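Local coordinates for stringent starvation protein A homolog (Haemophilus influenzae, PDB 3LYK) that probably forms an equimolar complex with the RNA polymerase holoenzyme, but not with the core enzyme, as a member of the glutathione S-transferase superfamily, at residues V21-A26 against V153-A158; P159-L164 against K180-R185; I71-D76 against P83-Y88. All coordinates share one frame; numbering follows the deposited sequence.

Interaction 1 of 3, residues V21-A26 against V153-A158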
ATOM      1  N   VAL B  21     -12.775  -6.449  -0.792  1.00 15.89           N
ATOM      2  CA  VAL B  21     -12.686  -6.800  -2.186  1.00 15.98           C
ATOM      3  C   VAL B  21     -14.065  -7.222  -2.758  1.00 16.22           C
ATOM      4  O   VAL B  21     -14.461  -6.787  -3.876  1.00 14.67           O
ATOM      5  CB  VAL B  21     -11.609  -7.913  -2.432  1.00 16.01           C
ATOM      6  CG1 VAL B  21     -11.635  -8.397  -3.902  1.00 15.44           C
ATOM      7  CG2 VAL B  21     -10.187  -7.349  -2.138  1.00 16.06           C
ATOM      8  N   LYS B  22     -14.825  -7.997  -1.982  1.00 16.14           N
ATOM      9  CA  LYS B  22     -16.197  -8.383  -2.468  1.00 17.32           C
ATOM     10  C   LYS B  22     -17.090  -7.196  -2.640  1.00 15.53           C
ATOM     11  O   LYS B  22     -17.889  -7.184  -3.519  1.00 16.43           O
ATOM     12  CB  LYS B  22     -16.895  -9.398  -1.550  1.00 17.30           C
ATOM     13  CG  LYS B  22     -16.171 -10.730  -1.449  1.00 21.12           C
ATOM     14  CD  LYS B  22     -16.877 -11.536  -0.333  1.00 26.55           C
ATOM     15  CE  LYS B  22     -16.449 -12.963  -0.342  1.00 30.79           C
ATOM     16  NZ  LYS B  22     -16.999 -13.598   0.894  1.00 33.42           N
ATOM     17  N   ILE B  23     -16.970  -6.180  -1.809  1.00 16.08           N
ATOM     18  CA  ILE B  23     -17.803  -4.996  -2.020  1.00 16.16           C
ATOM     19  C   ILE B  23     -17.421  -4.338  -3.352  1.00 15.94           C
ATOM     20  O   ILE B  23     -18.283  -3.954  -4.157  1.00 15.90           O
ATOM     21  CB  ILE B  23     -17.612  -4.015  -0.887  1.00 15.88           C
ATOM     22  CG1 ILE B  23     -18.158  -4.622   0.399  1.00 15.90           C
ATOM     23  CG2 ILE B  23     -18.302  -2.669  -1.223  1.00 17.01           C
ATOM     24  CD1 ILE B  23     -17.806  -3.769   1.647  1.00 14.08           C
ATOM     25  N   VAL B  24     -16.119  -4.244  -3.611  1.00 15.48           N
ATOM     26  CA  VAL B  24     -15.685  -3.608  -4.893  1.00 15.39           C
ATOM     27  C   VAL B  24     -16.111  -4.415  -6.105  1.00 15.57           C
ATOM     28  O   VAL B  24     -16.608  -3.845  -7.086  1.00 16.74           O
ATOM     29  CB  VAL B  24     -14.155  -3.302  -4.888  1.00 15.42           C
ATOM     30  CG1 VAL B  24     -13.702  -2.785  -6.240  1.00 12.60           C
ATOM     31  CG2 VAL B  24     -13.872  -2.266  -3.719  1.00 12.43           C
ATOM     32  N   LEU B  25     -15.961  -5.737  -6.039  1.00 16.67           N
ATOM     33  CA  LEU B  25     -16.444  -6.599  -7.142  1.00 17.76           C
ATOM     34  C   LEU B  25     -17.943  -6.396  -7.437  1.00 18.88           C
ATOM     35  O   LEU B  25     -18.315  -6.334  -8.607  1.00 19.61           O
ATOM     36  CB  LEU B  25     -16.154  -8.081  -6.883  1.00 17.32           C
ATOM     37  CG  LEU B  25     -14.675  -8.501  -6.983  1.00 18.68           C
ATOM     38  CD1 LEU B  25     -14.372  -9.805  -6.213  1.00 16.94           C
ATOM     39  CD2 LEU B  25     -14.248  -8.644  -8.444  1.00 19.12           C
ATOM     40  N   ALA B  26     -18.759  -6.225  -6.384  1.00 18.22           N
ATOM     41  CA  ALA B  26     -20.190  -6.069  -6.531  1.00 19.50           C
ATOM     42  C   ALA B  26     -20.529  -4.664  -7.022  1.00 20.06           C
ATOM     43  O   ALA B  26     -21.402  -4.526  -7.861  1.00 18.67           O
ATOM     44  CB  ALA B  26     -20.914  -6.390  -5.210  1.00 18.11           C
ATOM     45  N   VAL B 153     -12.694   4.424   0.369  1.00 18.67           N
ATOM     46  CA  VAL B 153     -12.569   4.664   1.832  1.00 19.95           C
ATOM     47  C   VAL B 153     -13.746   3.984   2.598  1.00 20.04           C
ATOM     48  O   VAL B 153     -13.559   3.349   3.649  1.00 20.20           O
ATOM     49  CB  VAL B 153     -12.530   6.182   2.150  1.00 20.10           C
ATOM     50  CG1 VAL B 153     -12.406   6.429   3.656  1.00 21.30           C
ATOM     51  CG2 VAL B 153     -11.337   6.882   1.375  1.00 20.84           C
ATOM     52  N   ASP B 154     -14.942   4.086   2.042  1.00 20.25           N
ATOM     53  CA  ASP B 154     -16.125   3.419   2.623  1.00 21.06           C
ATOM     54  C   ASP B 154     -15.981   1.893   2.581  1.00 21.76           C
ATOM     55  O   ASP B 154     -16.468   1.207   3.479  1.00 21.86           O
ATOM     56  CB  ASP B 154     -17.382   3.884   1.891  1.00 20.36           C
ATOM     57  CG  ASP B 154     -17.520   5.386   1.924  1.00 22.42           C
ATOM     58  OD1 ASP B 154     -17.767   5.939   3.022  1.00 22.11           O
ATOM     59  OD2 ASP B 154     -17.301   6.031   0.860  1.00 27.14           O
ATOM     60  N   CYS B 155     -15.263   1.372   1.573  1.00 21.33           N
ATOM     61  CA  CYS B 155     -14.943  -0.042   1.525  1.00 21.56           C
ATOM     62  C   CYS B 155     -13.990  -0.445   2.646  1.00 21.19           C
ATOM     63  O   CYS B 155     -13.873  -1.633   2.938  1.00 20.81           O
ATOM     64  CB  CYS B 155     -14.388  -0.449   0.160  1.00 20.84           C
ATOM     65  SG  CYS B 155     -15.600  -0.125  -1.161  1.00 24.62           S
ATOM     66  N   TYR B 156     -13.309   0.526   3.265  1.00 21.43           N
ATOM     67  CA  TYR B 156     -12.516   0.218   4.458  1.00 22.06           C
ATOM     68  C   TYR B 156     -13.372   0.386   5.727  1.00 21.69           C
ATOM     69  O   TYR B 156     -13.246  -0.388   6.656  1.00 21.97           O
ATOM     70  CB  TYR B 156     -11.256   1.133   4.588  1.00 22.24           C
ATOM     71  CG  TYR B 156     -10.045   0.668   3.792  1.00 24.22           C
ATOM     72  CD1 TYR B 156     -10.055   0.715   2.393  1.00 23.45           C
ATOM     73  CD2 TYR B 156      -8.894   0.193   4.430  1.00 25.23           C
ATOM     74  CE1 TYR B 156      -8.974   0.286   1.645  1.00 25.64           C
ATOM     75  CE2 TYR B 156      -7.769  -0.248   3.664  1.00 26.08           C
ATOM     76  CZ  TYR B 156      -7.833  -0.188   2.282  1.00 25.41           C
ATOM     77  OH  TYR B 156      -6.790  -0.599   1.489  1.00 25.78           O
ATOM     78  N   VAL B 157     -14.181   1.438   5.790  1.00 21.37           N
ATOM     79  CA  VAL B 157     -14.940   1.713   7.006  1.00 22.36           C
ATOM     80  C   VAL B 157     -16.125   0.719   7.199  1.00 22.93           C
ATOM     81  O   VAL B 157     -16.289   0.163   8.296  1.00 24.30           O
ATOM     82  CB  VAL B 157     -15.404   3.204   7.069  1.00 22.69           C
ATOM     83  CG1 VAL B 157     -16.182   3.480   8.337  1.00 19.71           C
ATOM     84  CG2 VAL B 157     -14.157   4.170   7.003  1.00 22.68           C
ATOM     85  N   ALA B 158     -16.925   0.486   6.151  1.00 21.82           N
ATOM     86  CA  ALA B 158     -18.122  -0.373   6.277  1.00 21.65           C
ATOM     87  C   ALA B 158     -17.855  -1.808   6.801  1.00 21.47           C
ATOM     88  O   ALA B 158     -18.561  -2.250   7.673  1.00 21.43           O
ATOM     89  CB  ALA B 158     -18.983  -0.392   4.969  1.00 20.46           C
TER

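Interaction 2 of 3, residues P159-L164 against K180-R185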
ATOM      1  N   PRO B 159     -16.813  -2.519   6.291  1.00 21.09           N
ATOM      2  CA  PRO B 159     -16.553  -3.837   6.827  1.00 20.70           C
ATOM      3  C   PRO B 159     -16.231  -3.787   8.317  1.00 21.03           C
ATOM      4  O   PRO B 159     -16.508  -4.751   9.042  1.00 20.70           O
ATOM      5  CB  PRO B 159     -15.317  -4.298   6.028  1.00 21.01           C
ATOM      6  CG  PRO B 159     -15.528  -3.670   4.711  1.00 19.55           C
ATOM      7  CD  PRO B 159     -15.989  -2.268   5.094  1.00 21.50           C
ATOM      8  N   LEU B 160     -15.621  -2.690   8.753  1.00 20.33           N
ATOM      9  CA  LEU B 160     -15.229  -2.553  10.155  1.00 21.47           C
ATOM     10  C   LEU B 160     -16.451  -2.324  11.062  1.00 21.19           C
ATOM     11  O   LEU B 160     -16.547  -2.918  12.128  1.00 21.05           O
ATOM     12  CB  LEU B 160     -14.225  -1.419  10.334  1.00 21.31           C
ATOM     13  CG  LEU B 160     -13.882  -1.129  11.796  1.00 24.93           C
ATOM     14  CD1 LEU B 160     -12.413  -0.898  11.940  1.00 27.33           C
ATOM     15  CD2 LEU B 160     -14.668   0.105  12.237  1.00 26.41           C
ATOM     16  N   LEU B 161     -17.365  -1.458  10.625  1.00 21.42           N
ATOM     17  CA  LEU B 161     -18.614  -1.205  11.336  1.00 21.13           C
ATOM     18  C   LEU B 161     -19.520  -2.461  11.366  1.00 21.34           C
ATOM     19  O   LEU B 161     -20.143  -2.747  12.375  1.00 20.94           O
ATOM     20  CB  LEU B 161     -19.331  -0.035  10.707  1.00 19.92           C
ATOM     21  CG  LEU B 161     -18.561   1.285  10.875  1.00 22.70           C
ATOM     22  CD1 LEU B 161     -19.281   2.388  10.170  1.00 20.93           C
ATOM     23  CD2 LEU B 161     -18.378   1.693  12.390  1.00 22.09           C
ATOM     24  N   TRP B 162     -19.540  -3.201  10.259  1.00 20.90           N
ATOM     25  CA  TRP B 162     -20.230  -4.434  10.153  1.00 22.19           C
ATOM     26  C   TRP B 162     -19.734  -5.418  11.212  1.00 24.01           C
ATOM     27  O   TRP B 162     -20.546  -6.036  11.907  1.00 24.30           O
ATOM     28  CB  TRP B 162     -20.034  -5.018   8.772  1.00 21.29           C
ATOM     29  CG  TRP B 162     -20.789  -6.298   8.537  1.00 22.66           C
ATOM     30  CD1 TRP B 162     -20.250  -7.568   8.343  1.00 20.64           C
ATOM     31  CD2 TRP B 162     -22.212  -6.444   8.401  1.00 20.72           C
ATOM     32  NE1 TRP B 162     -21.259  -8.463   8.080  1.00 22.81           N
ATOM     33  CE2 TRP B 162     -22.469  -7.815   8.126  1.00 22.87           C
ATOM     34  CE3 TRP B 162     -23.296  -5.556   8.513  1.00 21.27           C
ATOM     35  CZ2 TRP B 162     -23.782  -8.333   7.957  1.00 22.51           C
ATOM     36  CZ3 TRP B 162     -24.601  -6.069   8.331  1.00 22.90           C
ATOM     37  CH2 TRP B 162     -24.819  -7.450   8.051  1.00 22.83           C
ATOM     38  N   LYS B 163     -18.417  -5.551  11.354  1.00 24.99           N
ATOM     39  CA  LYS B 163     -17.880  -6.446  12.366  1.00 26.55           C
ATOM     40  C   LYS B 163     -18.187  -5.979  13.772  1.00 27.30           C
ATOM     41  O   LYS B 163     -18.519  -6.818  14.629  1.00 27.69           O
ATOM     42  CB  LYS B 163     -16.391  -6.697  12.193  1.00 26.57           C
ATOM     43  CG  LYS B 163     -16.123  -7.728  11.099  1.00 28.50           C
ATOM     44  CD  LYS B 163     -14.647  -8.024  10.994  1.00 31.55           C
ATOM     45  CE  LYS B 163     -14.363  -9.044   9.938  1.00 35.57           C
ATOM     46  NZ  LYS B 163     -14.620 -10.427  10.431  1.00 38.62           N
ATOM     47  N   LEU B 164     -18.081  -4.671  14.014  1.00 26.67           N
ATOM     48  CA  LEU B 164     -18.380  -4.129  15.334  1.00 27.81           C
ATOM     49  C   LEU B 164     -19.856  -4.383  15.694  1.00 28.39           C
ATOM     50  O   LEU B 164     -20.137  -4.851  16.793  1.00 27.74           O
ATOM     51  CB  LEU B 164     -18.094  -2.620  15.422  1.00 27.56           C
ATOM     52  CG  LEU B 164     -16.613  -2.214  15.435  1.00 28.34           C
ATOM     53  CD1 LEU B 164     -16.513  -0.710  15.475  1.00 24.95           C
ATOM     54  CD2 LEU B 164     -15.903  -2.868  16.637  1.00 30.35           C
ATOM     55  N   LYS B 180     -25.093   5.957  13.016  1.00 29.36           N
ATOM     56  CA  LYS B 180     -26.229   5.109  12.617  1.00 28.70           C
ATOM     57  C   LYS B 180     -26.717   5.461  11.244  1.00 27.12           C
ATOM     58  O   LYS B 180     -27.051   4.577  10.462  1.00 26.65           O
ATOM     59  CB  LYS B 180     -27.393   5.261  13.610  1.00 28.56           C
ATOM     60  CG  LYS B 180     -27.150   4.597  14.946  1.00 31.68           C
ATOM     61  CD  LYS B 180     -28.146   5.154  15.982  1.00 39.90           C
ATOM     62  CE  LYS B 180     -28.213   4.294  17.233  1.00 43.63           C
ATOM     63  NZ  LYS B 180     -29.076   4.978  18.249  1.00 46.99           N
ATOM     64  N   ALA B 181     -26.783   6.757  10.948  1.00 25.98           N
ATOM     65  CA  ALA B 181     -27.175   7.191   9.605  1.00 25.72           C
ATOM     66  C   ALA B 181     -26.167   6.659   8.537  1.00 25.35           C
ATOM     67  O   ALA B 181     -26.573   6.150   7.486  1.00 25.51           O
ATOM     68  CB  ALA B 181     -27.350   8.751   9.539  1.00 25.85           C
ATOM     69  N   TYR B 182     -24.870   6.754   8.812  1.00 24.29           N
ATOM     70  CA  TYR B 182     -23.853   6.252   7.860  1.00 23.57           C
ATOM     71  C   TYR B 182     -24.002   4.738   7.641  1.00 23.05           C
ATOM     72  O   TYR B 182     -23.963   4.249   6.514  1.00 21.40           O
ATOM     73  CB  TYR B 182     -22.434   6.583   8.387  1.00 23.68           C
ATOM     74  CG  TYR B 182     -21.320   6.048   7.525  1.00 23.60           C
ATOM     75  CD1 TYR B 182     -21.027   6.648   6.286  1.00 21.25           C
ATOM     76  CD2 TYR B 182     -20.579   4.918   7.931  1.00 22.61           C
ATOM     77  CE1 TYR B 182     -19.983   6.149   5.478  1.00 23.17           C
ATOM     78  CE2 TYR B 182     -19.533   4.414   7.145  1.00 24.52           C
ATOM     79  CZ  TYR B 182     -19.239   5.033   5.920  1.00 24.14           C
ATOM     80  OH  TYR B 182     -18.236   4.515   5.149  1.00 23.06           O
HETATM   81  N   MSE B 183     -24.185   4.006   8.733  1.00 22.60           N
HETATM   82  CA  MSE B 183     -24.394   2.577   8.652  1.00 24.12           C
HETATM   83  C   MSE B 183     -25.520   2.188   7.749  1.00 23.95           C
HETATM   84  O   MSE B 183     -25.343   1.295   6.919  1.00 24.12           O
HETATM   85  CB  MSE B 183     -24.559   1.964  10.043  1.00 24.98           C
HETATM   86  CG  MSE B 183     -23.201   1.795  10.715  1.00 29.36           C
HETATM   87 SE   MSE B 183     -23.318   1.246  12.600  1.00 42.68          SE
HETATM   88  CE  MSE B 183     -23.445  -0.637  12.428  1.00 39.08           C
ATOM     89  N   GLU B 184     -26.677   2.850   7.884  1.00 24.04           N
ATOM     90  CA  GLU B 184     -27.788   2.546   6.998  1.00 24.95           C
ATOM     91  C   GLU B 184     -27.399   2.849   5.543  1.00 24.62           C
ATOM     92  O   GLU B 184     -27.720   2.110   4.622  1.00 24.35           O
ATOM     93  CB  GLU B 184     -29.039   3.340   7.413  1.00 24.64           C
ATOM     94  CG  GLU B 184     -30.302   2.997   6.594  1.00 28.12           C
ATOM     95  CD  GLU B 184     -30.427   3.759   5.248  1.00 31.63           C
ATOM     96  OE1 GLU B 184     -29.810   4.848   5.068  1.00 32.57           O
ATOM     97  OE2 GLU B 184     -31.162   3.251   4.365  1.00 30.85           O
ATOM     98  N   ARG B 185     -26.704   3.959   5.343  1.00 24.96           N
ATOM     99  CA  ARG B 185     -26.350   4.406   3.988  1.00 24.79           C
ATOM    100  C   ARG B 185     -25.462   3.370   3.303  1.00 23.29           C
ATOM    101  O   ARG B 185     -25.658   3.038   2.132  1.00 23.58           O
ATOM    102  CB  ARG B 185     -25.613   5.728   4.122  1.00 25.24           C
ATOM    103  CG  ARG B 185     -25.452   6.513   2.884  1.00 27.22           C
ATOM    104  CD  ARG B 185     -24.871   7.892   3.333  1.00 30.00           C
ATOM    105  NE  ARG B 185     -25.854   8.641   4.094  1.00 29.38           N
ATOM    106  CZ  ARG B 185     -25.646   9.242   5.262  1.00 30.11           C
ATOM    107  NH1 ARG B 185     -24.457   9.271   5.851  1.00 24.54           N
ATOM    108  NH2 ARG B 185     -26.661   9.857   5.830  1.00 33.02           N
TER

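Interaction 3 of 3, residues I71-D76 against P83-Y88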
ATOM      1  N   ILE B  71      -5.574  -5.163  -5.352  1.00 17.89           N
ATOM      2  CA  ILE B  71      -6.772  -5.676  -6.041  1.00 16.37           C
ATOM      3  C   ILE B  71      -7.836  -4.606  -6.299  1.00 15.11           C
ATOM      4  O   ILE B  71      -8.366  -4.487  -7.413  1.00 16.20           O
ATOM      5  CB  ILE B  71      -7.360  -6.896  -5.271  1.00 16.80           C
ATOM      6  CG1 ILE B  71      -6.435  -8.100  -5.500  1.00 16.59           C
ATOM      7  CG2 ILE B  71      -8.837  -7.207  -5.736  1.00 14.62           C
ATOM      8  CD1 ILE B  71      -6.708  -9.260  -4.508  1.00 18.97           C
HETATM    9  N   MSE B  72      -8.152  -3.836  -5.280  1.00 15.39           N
HETATM   10  CA  MSE B  72      -9.200  -2.826  -5.398  1.00 17.51           C
HETATM   11  C   MSE B  72      -8.869  -1.737  -6.379  1.00 17.78           C
HETATM   12  O   MSE B  72      -9.743  -1.294  -7.152  1.00 17.60           O
HETATM   13  CB  MSE B  72      -9.545  -2.220  -4.020  1.00 16.29           C
HETATM   14  CG  MSE B  72     -10.264  -3.273  -3.105  1.00 20.75           C
HETATM   15 SE   MSE B  72     -10.786  -2.371  -1.434  1.00 31.52          SE
HETATM   16  CE  MSE B  72      -9.085  -2.567  -0.629  1.00 23.55           C
ATOM     17  N   GLU B  73      -7.614  -1.286  -6.350  1.00 17.24           N
ATOM     18  CA  GLU B  73      -7.208  -0.287  -7.336  1.00 18.21           C
ATOM     19  C   GLU B  73      -7.182  -0.867  -8.727  1.00 16.83           C
ATOM     20  O   GLU B  73      -7.593  -0.208  -9.649  1.00 18.31           O
ATOM     21  CB  GLU B  73      -5.875   0.391  -6.953  1.00 19.24           C
ATOM     22  CG  GLU B  73      -6.099   1.415  -5.781  1.00 23.03           C
ATOM     23  CD  GLU B  73      -5.118   2.632  -5.813  1.00 31.91           C
ATOM     24  OE1 GLU B  73      -4.946   3.249  -6.918  1.00 30.29           O
ATOM     25  OE2 GLU B  73      -4.551   2.958  -4.723  1.00 32.04           O
ATOM     26  N   TYR B  74      -6.716  -2.101  -8.884  1.00 15.64           N
ATOM     27  CA  TYR B  74      -6.848  -2.776 -10.169  1.00 15.55           C
ATOM     28  C   TYR B  74      -8.295  -2.789 -10.703  1.00 16.12           C
ATOM     29  O   TYR B  74      -8.559  -2.511 -11.901  1.00 15.24           O
ATOM     30  CB  TYR B  74      -6.304  -4.204 -10.038  1.00 15.55           C
ATOM     31  CG  TYR B  74      -6.674  -5.119 -11.215  1.00 17.30           C
ATOM     32  CD1 TYR B  74      -6.071  -4.951 -12.473  1.00 18.72           C
ATOM     33  CD2 TYR B  74      -7.641  -6.136 -11.072  1.00 15.09           C
ATOM     34  CE1 TYR B  74      -6.418  -5.777 -13.581  1.00 19.97           C
ATOM     35  CE2 TYR B  74      -7.983  -6.942 -12.148  1.00 18.35           C
ATOM     36  CZ  TYR B  74      -7.366  -6.763 -13.394  1.00 21.58           C
ATOM     37  OH  TYR B  74      -7.687  -7.575 -14.450  1.00 20.34           O
ATOM     38  N   LEU B  75      -9.245  -3.115  -9.825  1.00 15.73           N
ATOM     39  CA  LEU B  75     -10.651  -3.222 -10.289  1.00 16.12           C
ATOM     40  C   LEU B  75     -11.177  -1.827 -10.640  1.00 17.10           C
ATOM     41  O   LEU B  75     -11.872  -1.671 -11.658  1.00 17.13           O
ATOM     42  CB  LEU B  75     -11.525  -3.868  -9.209  1.00 14.31           C
ATOM     43  CG  LEU B  75     -11.244  -5.338  -8.969  1.00 16.44           C
ATOM     44  CD1 LEU B  75     -11.920  -5.881  -7.688  1.00 15.04           C
ATOM     45  CD2 LEU B  75     -11.629  -6.215 -10.202  1.00 15.13           C
ATOM     46  N   ASP B  76     -10.862  -0.814  -9.820  1.00 16.74           N
ATOM     47  CA  ASP B  76     -11.308   0.526 -10.107  1.00 17.61           C
ATOM     48  C   ASP B  76     -10.721   1.057 -11.426  1.00 18.61           C
ATOM     49  O   ASP B  76     -11.418   1.780 -12.161  1.00 19.03           O
ATOM     50  CB  ASP B  76     -10.948   1.497  -8.974  1.00 17.77           C
ATOM     51  CG  ASP B  76     -11.738   2.800  -9.050  1.00 21.00           C
ATOM     52  OD1 ASP B  76     -13.015   2.741  -9.080  1.00 18.81           O
ATOM     53  OD2 ASP B  76     -11.107   3.912  -9.061  1.00 19.84           O
ATOM     54  N   PRO B  83     -17.257   5.124 -10.459  1.00 23.83           N
ATOM     55  CA  PRO B  83     -15.916   5.450  -9.941  1.00 22.85           C
ATOM     56  C   PRO B  83     -15.876   5.321  -8.407  1.00 22.70           C
ATOM     57  O   PRO B  83     -16.759   5.829  -7.703  1.00 23.25           O
ATOM     58  CB  PRO B  83     -15.672   6.914 -10.420  1.00 23.50           C
ATOM     59  CG  PRO B  83     -17.130   7.477 -10.743  1.00 25.84           C
ATOM     60  CD  PRO B  83     -17.937   6.247 -11.158  1.00 23.16           C
ATOM     61  N   LEU B  84     -14.891   4.605  -7.882  1.00 20.23           N
ATOM     62  CA  LEU B  84     -14.754   4.505  -6.430  1.00 19.53           C
ATOM     63  C   LEU B  84     -13.593   5.372  -5.900  1.00 19.99           C
ATOM     64  O   LEU B  84     -13.271   5.365  -4.704  1.00 18.97           O
ATOM     65  CB  LEU B  84     -14.588   3.026  -6.038  1.00 18.54           C
ATOM     66  CG  LEU B  84     -15.753   2.108  -6.460  1.00 18.93           C
ATOM     67  CD1 LEU B  84     -15.508   0.664  -6.003  1.00 19.19           C
ATOM     68  CD2 LEU B  84     -17.059   2.620  -5.809  1.00 17.99           C
HETATM   69  N   MSE B  85     -12.950   6.110  -6.801  1.00 20.70           N
HETATM   70  CA  MSE B  85     -11.939   7.149  -6.403  1.00 22.67           C
HETATM   71  C   MSE B  85     -12.220   8.393  -7.183  1.00 22.75           C
HETATM   72  O   MSE B  85     -12.839   8.338  -8.240  1.00 21.87           O
HETATM   73  CB  MSE B  85     -10.568   6.664  -6.819  1.00 22.16           C
HETATM   74  CG  MSE B  85     -10.263   5.405  -6.137  1.00 27.78           C
HETATM   75 SE   MSE B  85      -9.176   5.823  -4.596  1.00 47.56          SE
HETATM   76  CE  MSE B  85      -7.798   5.244  -5.803  1.00 19.54           C
ATOM     77  N   GLN B  86     -11.745   9.522  -6.710  1.00 23.99           N
ATOM     78  CA  GLN B  86     -11.943  10.715  -7.520  1.00 25.45           C
ATOM     79  C   GLN B  86     -10.925  10.755  -8.599  1.00 23.72           C
ATOM     80  O   GLN B  86     -10.085   9.876  -8.731  1.00 22.95           O
ATOM     81  CB  GLN B  86     -11.817  11.947  -6.670  1.00 26.97           C
ATOM     82  CG  GLN B  86     -12.432  11.709  -5.349  1.00 32.50           C
ATOM     83  CD  GLN B  86     -12.940  12.961  -4.748  1.00 39.60           C
ATOM     84  OE1 GLN B  86     -13.172  13.953  -5.437  1.00 42.08           O
ATOM     85  NE2 GLN B  86     -13.121  12.939  -3.451  1.00 43.53           N
ATOM     86  N   VAL B  87     -11.019  11.810  -9.362  1.00 25.02           N
ATOM     87  CA  VAL B  87     -10.303  11.979 -10.609  1.00 26.42           C
ATOM     88  C   VAL B  87      -8.960  12.697 -10.333  1.00 25.32           C
ATOM     89  O   VAL B  87      -7.930  12.399 -10.950  1.00 25.91           O
ATOM     90  CB  VAL B  87     -11.250  12.824 -11.541  1.00 27.87           C
ATOM     91  CG1 VAL B  87     -10.618  13.163 -12.876  1.00 28.47           C
ATOM     92  CG2 VAL B  87     -12.596  12.021 -11.767  1.00 30.32           C
ATOM     93  N   TYR B  88      -8.985  13.616  -9.383  1.00 24.34           N
ATOM     94  CA  TYR B  88      -7.914  14.595  -9.217  1.00 23.68           C
ATOM     95  C   TYR B  88      -6.836  14.155  -8.213  1.00 21.97           C
ATOM     96  O   TYR B  88      -7.135  13.519  -7.223  1.00 20.96           O
ATOM     97  CB  TYR B  88      -8.532  15.975  -8.887  1.00 24.23           C
ATOM     98  CG  TYR B  88      -9.298  16.499 -10.076  1.00 26.03           C
ATOM     99  CD1 TYR B  88      -8.624  17.049 -11.164  1.00 27.91           C
ATOM    100  CD2 TYR B  88     -10.696  16.374 -10.157  1.00 30.96           C
ATOM    101  CE1 TYR B  88      -9.303  17.481 -12.310  1.00 32.01           C
ATOM    102  CE2 TYR B  88     -11.411  16.827 -11.302  1.00 33.67           C
ATOM    103  CZ  TYR B  88     -10.703  17.379 -12.374  1.00 35.38           C
ATOM    104  OH  TYR B  88     -11.378  17.842 -13.490  1.00 37.38           O
TER
HETATM  105  O   HOH W   1     -12.589   5.663 -10.051  1.00 25.30           O

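Interaction 1 of 3, residues V21-A26 against V153-A158
Cys-155 meets Ile-23 and Val-24 at the interface between the two domains of the glutathione S-transferase fold, where the first helix of the thioredoxin-like half lies against a helix of the all-helical half. The helices come close here, with Ile-23 CA only 6.7 Å from Cys-155 CA. No hydrogen bond crosses; the join is made by one sulfur and two methyl groups. Ile-23 presents its short branch, CG2, which lies 3.7 Å from Cys-155 SG. Val-24 adds a second methyl from the next residue along the helix, CG2 standing 3.8 Å from the same SG. The thiol therefore sits against two neighbouring methyls of helix 16-27. Cys-155 puts it there by carrying SG opposite its own carbonyl carbon and beside its backbone N (chi1 -60°), from a CB that already points at the facing helix. All three residues are buried. Next to Cys-155, Asp-154 OD2 accepts from Gly-151 N. Val-21 points away from the contact and packs on strand 3-11, as does Leu-25, which also reaches strand 30-36. Ile-23 packs in addition on Phe-192 and Ser-195 of helix 190-195, while Val-153, Tyr-156 and Val-157 carry the other helix onto helix 89-115.

Interaction 2 of 3, residues P159-L164 against K180-R185
The helix of Leu-161 and the helix of Met-183 approach to 7.4 Å between the CA atoms of these two residues, just beyond a kink at Pro-159, whose ring nitrogen cannot bond to the preceding turn. Leu-161 carries the whole contact on its side, and its branch CD1 does most of the touching. That methyl comes in at the edge of the Tyr-182 ring, in the ring plane, and lies 3.6 Å from CD2 of Tyr-182 and equally far from CE2 of the same ring. It thus rests on the bond between the two carbons rather than over a face, and the two side chains cross at about a right angle. Tyr-182 is swung into this position with its CG opposite the backbone N (chi1 177°), lying beside the methyl instead of covering it.

Met-183, a selenomethionine, approaches the same leucine from the next position on its helix. Its CG is 4.0 Å from Leu-161 CD1, while a bend at chi3 (86°) brings the terminal CE within 3.9 Å of Leu-161 O, a van der Waals contact with a backbone carbonyl. No hydrogen bond links the two segments. The polar end of Tyr-182 is held elsewhere: its OH hydrogen-bonds to Asp-154 OD1, which probably helps to position the aspartate.

Leu-160 and Leu-164 pack on helices 118-134 and 89-115, Leu-161 itself also meets Leu-132, and Pro-159 leans on helix 16-27, so helix 152-165 is surrounded by helices 118-134, 89-115, 16-27 and 176-187 in the C-terminal helical domain of the glutathione S-transferase fold.

Interaction 3 of 3, residues I71-D76 against P83-Y88
Asp-76 and Leu-84 supply the direct polar link: Leu-84 N donates to Asp-76 OD1 over 2.9 Å at an N-H...O angle of 158°. The donor arrives on the syn side of the carboxylate, 26° out of its plane. OD1 also forms a salt bridge with Lys-28 NZ, so two donors share this one oxygen. The other oxygen works through water. One water donates to Asp-76 OD2 at 2.5 Å, a doubtfully short distance, and to Met-85 O at 3.2 Å, bridging the carboxylate to the next residue of the loop. Asp-76 reaches both partners because its CG lies opposite the backbone N (chi1 -163°).

Van der Waals contacts surround these bonds. Asp-76 OD2 lies 3.4 Å from Met-85 CG. The bent selenomethionine carries its CE to 3.7 Å from Glu-73 OE1, the side chains of Glu-73 and Met-85 crossing at about a right angle. The charge of Glu-73 is answered by Arg-96 of the same chain, with a long, weak ion pair to Arg-96 of the second subunit.

Together these bonds tie the last helix of the thioredoxin-like domain to the linker into helix 89-115, the interdomain connection of the glutathione S-transferase fold.

Helix 152-165 serves interactions 1 and 2, whose centres lie 12 Å apart; they meet where Ile-23 packs on Pro-159 and Val-157 on Tyr-182. Interaction 3 is nested within the chain loop that interaction 1 closes, and its centre is 11 Å from that of interaction 1. Those two also touch: Val-24 and Tyr-156 both pack on Met-72. Interactions 1 and 3 are both closed before interaction 2 opens along the chain. Interactions 2 and 3 stand 22 Å apart and do not touch. Interaction 1 thus lies between the others, joining the two domains in space, while interaction 3 secures their covalent linker and interaction 2 binds two helices within the C-terminal domain.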